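Local coordinates for nucleosome assembly protein (Plasmodium falciparum, PDB 5X7V) that probably acts as a nuclear-associated histone chaperone of the nucleosome assembly protein family, binding histones as a dimer built around long helices, at residues Asp42-Ala53 against Ile70-Asp80. Residues are numbered along the deposited sequence; the frame is centred on the assembly and turned at random.
Sequences DEIIQKIPGFWA and IDILNHLVKLD
In the NAP fold, the end of the long helix 2-45 and the short helix 51-56 that follows it pack here against helix 68-73 and strand 76-82, an edge strand of the antiparallel sheet within this chain. A classic beta bulge, with Val77 and Lys78 both facing Ile96, lies where the strand passes the end of the long helix. Trp52 and Leu79 carry the apolar half. Trp52 takes CG anti to its own carbonyl carbon (chi1 -78°), which turns the indole toward the strand, and Leu79 crosses it at about a right angle. Leu79 CD1 sits over the six-membered ring, 3.7 Å from its centroid and 16° off the normal, a CH-pi contact, while Leu79 CB rests 3.6 Å from Trp52 CE2. Phe51 CE2 covers the opposite indole face, and the Phe51 ring in turn meets that of Phe5 of the second subunit. Further along, Leu76 CD2 abuts Trp52 CB at 3.8 Å. From helix 51-56, Ala53 CB packs on Leu73 CB, 3.9 Å away, at the turn leading from helix 68-73 into the strand, with Asn74 OD1 bending back over the same methyl. The polar half lies at the helix end. Lys78 NZ makes a salt bridge of 2.9 Å to Asp80 OD1, reaching it from above the carboxylate plane, and another to Asp42 OD2, 3.3 Å long, whose hydrogen bond is weak. The two carboxylates arrive from opposite directions with planes 75° apart. Burial of two acids sharing one lysine could favour protonation of one, and the ammonium probably offsets their repulsion.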
ATOM      1  N   ASP A  42     -11.146 -20.912   7.247  1.00 53.91           N
ATOM      2  CA  ASP A  42     -12.182 -21.309   6.301  1.00 53.08           C
ATOM      3  C   ASP A  42     -13.169 -22.299   6.924  1.00 53.54           C
ATOM      4  O   ASP A  42     -14.342 -22.341   6.561  1.00 52.80           O
ATOM      5  CB  ASP A  42     -11.573 -21.947   5.044  1.00 52.84           C
ATOM      6  CG  ASP A  42     -11.206 -20.927   3.968  1.00 56.72           C
ATOM      7  OD1 ASP A  42     -11.690 -19.767   4.027  1.00 55.30           O
ATOM      8  OD2 ASP A  42     -10.464 -21.314   3.022  1.00 57.49           O
ATOM      9  N   GLU A  43     -12.678 -23.121   7.837  1.00 53.35           N
ATOM     10  CA  GLU A  43     -13.517 -24.111   8.474  1.00 56.12           C
ATOM     11  C   GLU A  43     -14.505 -23.427   9.406  1.00 56.08           C
ATOM     12  O   GLU A  43     -15.625 -23.881   9.578  1.00 54.28           O
ATOM     13  CB  GLU A  43     -12.671 -25.122   9.240  1.00 58.63           C
ATOM     14  CG  GLU A  43     -11.875 -26.044   8.360  1.00 57.21           C
ATOM     15  CD  GLU A  43     -10.957 -26.969   9.155  1.00 68.95           C
ATOM     16  OE1 GLU A  43     -11.242 -27.250  10.348  1.00 60.41           O
ATOM     17  OE2 GLU A  43      -9.948 -27.422   8.570  1.00 81.87           O
ATOM     18  N   ILE A  44     -14.085 -22.320   9.999  1.00 54.78           N
ATOM     19  CA  ILE A  44     -14.967 -21.556  10.867  1.00 56.37           C
ATOM     20  C   ILE A  44     -16.012 -20.788  10.057  1.00 62.52           C
ATOM     21  O   ILE A  44     -17.174 -20.670  10.469  1.00 56.02           O
ATOM     22  CB  ILE A  44     -14.183 -20.578  11.736  1.00 49.82           C
ATOM     23  CG1 ILE A  44     -12.989 -21.291  12.359  1.00 56.36           C
ATOM     24  CG2 ILE A  44     -15.076 -20.028  12.819  1.00 55.53           C
ATOM     25  CD1 ILE A  44     -12.111 -20.419  13.185  1.00 53.07           C
ATOM     26  N   ILE A  45     -15.587 -20.265   8.910  1.00 53.58           N
ATOM     27  CA  ILE A  45     -16.479 -19.535   8.034  1.00 53.62           C
ATOM     28  C   ILE A  45     -17.600 -20.456   7.607  1.00 53.11           C
ATOM     29  O   ILE A  45     -18.738 -20.032   7.522  1.00 55.20           O
ATOM     30  CB  ILE A  45     -15.726 -18.965   6.825  1.00 51.82           C
ATOM     31  CG1 ILE A  45     -14.806 -17.839   7.312  1.00 51.64           C
ATOM     32  CG2 ILE A  45     -16.704 -18.443   5.791  1.00 51.71           C
ATOM     33  CD1 ILE A  45     -13.698 -17.431   6.395  1.00 51.44           C
ATOM     34  N   GLN A  46     -17.273 -21.730   7.414  1.00 55.52           N
ATOM     35  CA  GLN A  46     -18.248 -22.752   7.034  1.00 55.29           C
ATOM     36  C   GLN A  46     -19.347 -22.915   8.051  1.00 54.98           C
ATOM     37  O   GLN A  46     -20.436 -23.368   7.717  1.00 62.85           O
ATOM     38  CB  GLN A  46     -17.571 -24.111   6.829  1.00 53.06           C
ATOM     39  CG  GLN A  46     -16.873 -24.264   5.506  1.00 53.39           C
ATOM     40  CD  GLN A  46     -16.503 -25.703   5.192  1.00 61.43           C
ATOM     41  OE1 GLN A  46     -15.840 -26.374   5.989  1.00 68.72           O
ATOM     42  NE2 GLN A  46     -16.923 -26.185   4.015  1.00 59.38           N
ATOM     43  N   LYS A  47     -19.053 -22.568   9.292  1.00 52.09           N
ATOM     44  CA  LYS A  47     -19.982 -22.800  10.366  1.00 49.82           C
ATOM     45  C   LYS A  47     -20.729 -21.518  10.706  1.00 49.82           C
ATOM     46  O   LYS A  47     -21.476 -21.469  11.683  1.00 49.82           O
ATOM     47  CB  LYS A  47     -19.230 -23.336  11.583  1.00 57.26           C
ATOM     48  CG  LYS A  47     -18.424 -24.596  11.304  1.00 60.83           C
ATOM     49  CD  LYS A  47     -18.337 -25.534  12.472  1.00 72.42           C
ATOM     50  CE  LYS A  47     -16.937 -25.601  13.060  1.00 90.40           C
ATOM     51  NZ  LYS A  47     -16.985 -26.222  14.410  1.00 96.05           N
ATOM     52  N   ILE A  48     -20.515 -20.481   9.888  1.00 53.98           N
ATOM     53  CA  ILE A  48     -21.124 -19.156  10.110  1.00 53.43           C
ATOM     54  C   ILE A  48     -22.003 -18.804   8.921  1.00 52.49           C
ATOM     55  O   ILE A  48     -21.492 -18.393   7.868  1.00 53.55           O
ATOM     56  CB  ILE A  48     -20.086 -18.014  10.302  1.00 49.82           C
ATOM     57  CG1 ILE A  48     -19.217 -18.263  11.516  1.00 60.83           C
ATOM     58  CG2 ILE A  48     -20.777 -16.705  10.514  1.00 60.83           C
ATOM     59  CD1 ILE A  48     -18.105 -17.270  11.665  1.00 72.42           C
ATOM     60  N   PRO A  49     -23.329 -18.952   9.092  1.00 51.36           N
ATOM     61  CA  PRO A  49     -24.377 -18.848   8.075  1.00 51.78           C
ATOM     62  C   PRO A  49     -24.354 -17.565   7.242  1.00 55.56           C
ATOM     63  O   PRO A  49     -24.630 -16.479   7.767  1.00 51.15           O
ATOM     64  CB  PRO A  49     -25.654 -18.923   8.901  1.00 51.62           C
ATOM     65  CG  PRO A  49     -25.286 -19.669  10.082  1.00 49.82           C
ATOM     66  CD  PRO A  49     -23.908 -19.232  10.411  1.00 52.56           C
ATOM     67  N   GLY A  50     -24.051 -17.713   5.953  1.00 49.82           N
ATOM     68  CA  GLY A  50     -24.025 -16.598   5.033  1.00 49.82           C
ATOM     69  C   GLY A  50     -22.969 -15.566   5.356  1.00 51.75           C
ATOM     70  O   GLY A  50     -23.205 -14.373   5.196  1.00 49.82           O
ATOM     71  N   PHE A  51     -21.805 -16.034   5.805  1.00 56.57           N
ATOM     72  CA  PHE A  51     -20.716 -15.167   6.247  1.00 54.11           C
ATOM     73  C   PHE A  51     -20.190 -14.228   5.171  1.00 52.44           C
ATOM     74  O   PHE A  51     -20.049 -13.040   5.421  1.00 54.23           O
ATOM     75  CB  PHE A  51     -19.548 -16.000   6.791  1.00 55.21           C
ATOM     76  CG  PHE A  51     -18.290 -15.195   7.054  1.00 49.82           C
ATOM     77  CD1 PHE A  51     -18.044 -14.663   8.295  1.00 52.01           C
ATOM     78  CD2 PHE A  51     -17.351 -14.976   6.048  1.00 58.94           C
ATOM     79  CE1 PHE A  51     -16.910 -13.927   8.527  1.00 52.45           C
ATOM     80  CE2 PHE A  51     -16.222 -14.235   6.282  1.00 51.54           C
ATOM     81  CZ  PHE A  51     -16.007 -13.712   7.525  1.00 51.38           C
ATOM     82  N   TRP A  52     -19.845 -14.726   3.992  1.00 49.82           N
ATOM     83  CA  TRP A  52     -19.229 -13.809   3.041  1.00 55.72           C
ATOM     84  C   TRP A  52     -20.244 -12.815   2.547  1.00 56.89           C
ATOM     85  O   TRP A  52     -19.907 -11.656   2.382  1.00 68.40           O
ATOM     86  CB  TRP A  52     -18.568 -14.541   1.869  1.00 59.52           C
ATOM     87  CG  TRP A  52     -17.230 -15.112   2.267  1.00 54.40           C
ATOM     88  CD1 TRP A  52     -16.916 -16.427   2.419  1.00 49.82           C
ATOM     89  CD2 TRP A  52     -16.052 -14.373   2.609  1.00 52.46           C
ATOM     90  NE1 TRP A  52     -15.615 -16.560   2.824  1.00 49.82           N
ATOM     91  CE2 TRP A  52     -15.059 -15.316   2.957  1.00 55.50           C
ATOM     92  CE3 TRP A  52     -15.740 -13.011   2.664  1.00 49.82           C
ATOM     93  CZ2 TRP A  52     -13.757 -14.935   3.342  1.00 51.33           C
ATOM     94  CZ3 TRP A  52     -14.451 -12.634   3.056  1.00 56.11           C
ATOM     95  CH2 TRP A  52     -13.475 -13.599   3.384  1.00 49.82           C
ATOM     96  N   ALA A  53     -21.488 -13.242   2.357  1.00 60.13           N
ATOM     97  CA  ALA A  53     -22.542 -12.331   1.924  1.00 60.13           C
ATOM     98  C   ALA A  53     -22.600 -11.120   2.833  1.00 60.13           C
ATOM     99  O   ALA A  53     -22.560  -9.988   2.375  1.00 63.04           O
ATOM    100  CB  ALA A  53     -23.887 -13.035   1.896  1.00 60.13           C
ATOM    101  N   ILE A  70     -27.161 -10.934  -3.309  1.00 53.84           N
ATOM    102  CA  ILE A  70     -27.075 -11.540  -1.993  1.00 53.39           C
ATOM    103  C   ILE A  70     -27.590 -12.948  -2.063  1.00 51.79           C
ATOM    104  O   ILE A  70     -27.100 -13.824  -1.348  1.00 52.14           O
ATOM    105  CB  ILE A  70     -27.871 -10.749  -0.939  1.00 54.76           C
ATOM    106  CG1 ILE A  70     -27.391  -9.306  -0.877  1.00 59.43           C
ATOM    107  CG2 ILE A  70     -27.726 -11.364   0.436  1.00 54.61           C
ATOM    108  CD1 ILE A  70     -28.104  -8.511   0.169  1.00 54.43           C
ATOM    109  N   ASP A  71     -28.564 -13.168  -2.941  1.00 53.14           N
ATOM    110  CA  ASP A  71     -29.190 -14.490  -3.091  1.00 54.89           C
ATOM    111  C   ASP A  71     -28.187 -15.565  -3.460  1.00 51.80           C
ATOM    112  O   ASP A  71     -28.228 -16.663  -2.920  1.00 52.06           O
ATOM    113  CB  ASP A  71     -30.312 -14.460  -4.141  1.00 62.19           C
ATOM    114  CG  ASP A  71     -31.628 -13.968  -3.574  1.00 68.65           C
ATOM    115  OD1 ASP A  71     -31.929 -14.340  -2.412  1.00 65.97           O
ATOM    116  OD2 ASP A  71     -32.348 -13.212  -4.281  1.00 71.02           O
ATOM    117  N   ILE A  72     -27.287 -15.233  -4.379  1.00 53.38           N
ATOM    118  CA  ILE A  72     -26.196 -16.125  -4.767  1.00 53.61           C
ATOM    119  C   ILE A  72     -25.081 -16.126  -3.707  1.00 54.27           C
ATOM    120  O   ILE A  72     -24.694 -17.178  -3.205  1.00 49.82           O
ATOM    121  CB  ILE A  72     -25.605 -15.723  -6.144  1.00 56.06           C
ATOM    122  CG1 ILE A  72     -26.672 -15.785  -7.251  1.00 49.82           C
ATOM    123  CG2 ILE A  72     -24.465 -16.653  -6.512  1.00 53.30           C
ATOM    124  CD1 ILE A  72     -27.282 -14.471  -7.622  1.00 52.95           C
ATOM    125  N   LEU A  73     -24.611 -14.938  -3.340  1.00 52.53           N
ATOM    126  CA  LEU A  73     -23.574 -14.798  -2.319  1.00 52.59           C
ATOM    127  C   LEU A  73     -23.889 -15.531  -1.023  1.00 53.29           C
ATOM    128  O   LEU A  73     -22.972 -15.962  -0.317  1.00 54.50           O
ATOM    129  CB  LEU A  73     -23.305 -13.319  -1.996  1.00 57.36           C
ATOM    130  CG  LEU A  73     -22.505 -12.460  -2.995  1.00 53.75           C
ATOM    131  CD1 LEU A  73     -22.309 -11.044  -2.466  1.00 54.54           C
ATOM    132  CD2 LEU A  73     -21.184 -13.079  -3.370  1.00 49.82           C
ATOM    133  N   ASN A  74     -25.172 -15.681  -0.709  1.00 52.28           N
ATOM    134  CA  ASN A  74     -25.593 -16.431   0.479  1.00 53.00           C
ATOM    135  C   ASN A  74     -25.229 -17.915   0.446  1.00 52.28           C
ATOM    136  O   ASN A  74     -25.461 -18.640   1.406  1.00 49.82           O
ATOM    137  CB  ASN A  74     -27.094 -16.282   0.671  1.00 55.49           C
ATOM    138  CG  ASN A  74     -27.447 -15.172   1.640  1.00 54.39           C
ATOM    139  OD1 ASN A  74     -26.681 -14.882   2.567  1.00 53.01           O
ATOM    140  ND2 ASN A  74     -28.617 -14.557   1.447  1.00 53.33           N
ATOM    141  N   HIS A  75     -24.668 -18.352  -0.681  1.00 57.32           N
ATOM    142  CA  HIS A  75     -24.210 -19.730  -0.877  1.00 53.10           C
ATOM    143  C   HIS A  75     -22.727 -19.736  -1.251  1.00 53.17           C
ATOM    144  O   HIS A  75     -22.197 -20.720  -1.741  1.00 49.82           O
ATOM    145  CB  HIS A  75     -25.048 -20.434  -1.951  1.00 51.32           C
ATOM    146  CG  HIS A  75     -26.525 -20.307  -1.732  1.00 51.74           C
ATOM    147  ND1 HIS A  75     -27.238 -21.160  -0.920  1.00 53.56           N
ATOM    148  CD2 HIS A  75     -27.412 -19.390  -2.184  1.00 51.66           C
ATOM    149  CE1 HIS A  75     -28.509 -20.789  -0.898  1.00 51.21           C
ATOM    150  NE2 HIS A  75     -28.638 -19.716  -1.655  1.00 49.82           N
ATOM    151  N   LEU A  76     -22.064 -18.610  -1.027  1.00 56.34           N
ATOM    152  CA  LEU A  76     -20.615 -18.561  -1.147  1.00 52.22           C
ATOM    153  C   LEU A  76     -20.060 -19.271   0.090  1.00 56.61           C
ATOM    154  O   LEU A  76     -20.024 -18.701   1.181  1.00 49.82           O
ATOM    155  CB  LEU A  76     -20.108 -17.111  -1.263  1.00 51.62           C
ATOM    156  CG  LEU A  76     -18.617 -16.893  -1.556  1.00 51.67           C
ATOM    157  CD1 LEU A  76     -18.243 -17.717  -2.740  1.00 52.91           C
ATOM    158  CD2 LEU A  76     -18.244 -15.438  -1.834  1.00 49.82           C
ATOM    159  N   VAL A  77     -19.664 -20.532  -0.082  1.00 56.88           N
ATOM    160  CA  VAL A  77     -19.172 -21.326   1.025  1.00 51.52           C
ATOM    161  C   VAL A  77     -17.681 -21.043   1.244  1.00 51.72           C
ATOM    162  O   VAL A  77     -17.167 -21.277   2.337  1.00 52.81           O
ATOM    163  CB  VAL A  77     -19.383 -22.865   0.799  1.00 51.21           C
ATOM    164  CG1 VAL A  77     -20.824 -23.208   0.589  1.00 50.28           C
ATOM    165  CG2 VAL A  77     -18.583 -23.361  -0.366  1.00 53.95           C
ATOM    166  N   LYS A  78     -16.994 -20.532   0.222  1.00 49.82           N
ATOM    167  CA  LYS A  78     -15.532 -20.409   0.272  1.00 51.61           C
ATOM    168  C   LYS A  78     -14.970 -19.327  -0.640  1.00 53.03           C
ATOM    169  O   LYS A  78     -15.292 -19.269  -1.838  1.00 51.50           O
ATOM    170  CB  LYS A  78     -14.880 -21.743  -0.102  1.00 51.85           C
ATOM    171  CG  LYS A  78     -13.522 -21.990   0.514  1.00 51.44           C
ATOM    172  CD  LYS A  78     -13.367 -23.458   0.891  1.00 52.03           C
ATOM    173  CE  LYS A  78     -11.954 -23.776   1.284  1.00 52.13           C
ATOM    174  NZ  LYS A  78     -11.053 -23.175   0.311  1.00 51.01           N
ATOM    175  N   LEU A  79     -14.105 -18.493  -0.073  1.00 49.82           N
ATOM    176  CA  LEU A  79     -13.427 -17.450  -0.827  1.00 52.87           C
ATOM    177  C   LEU A  79     -11.948 -17.568  -0.536  1.00 52.21           C
ATOM    178  O   LEU A  79     -11.563 -17.656   0.628  1.00 55.51           O
ATOM    179  CB  LEU A  79     -13.952 -16.068  -0.434  1.00 52.48           C
ATOM    180  CG  LEU A  79     -13.747 -14.821  -1.295  1.00 51.27           C
ATOM    181  CD1 LEU A  79     -14.630 -13.732  -0.726  1.00 49.82           C
ATOM    182  CD2 LEU A  79     -12.301 -14.377  -1.304  1.00 49.82           C
ATOM    183  N   ASP A  80     -11.108 -17.588  -1.562  1.00 52.20           N
ATOM    184  CA  ASP A  80      -9.680 -17.690  -1.279  1.00 52.05           C
ATOM    185  C   ASP A  80      -8.811 -16.814  -2.113  1.00 52.70           C
ATOM    186  O   ASP A  80      -8.959 -16.717  -3.319  1.00 53.69           O
ATOM    187  CB  ASP A  80      -9.199 -19.125  -1.405  1.00 51.99           C
ATOM    188  CG  ASP A  80      -9.560 -19.933  -0.186  1.00 58.05           C
ATOM    189  OD1 ASP A  80     -10.742 -20.332  -0.103  1.00 56.22           O
ATOM    190  OD2 ASP A  80      -8.702 -20.111   0.718  1.00 58.38           O
TER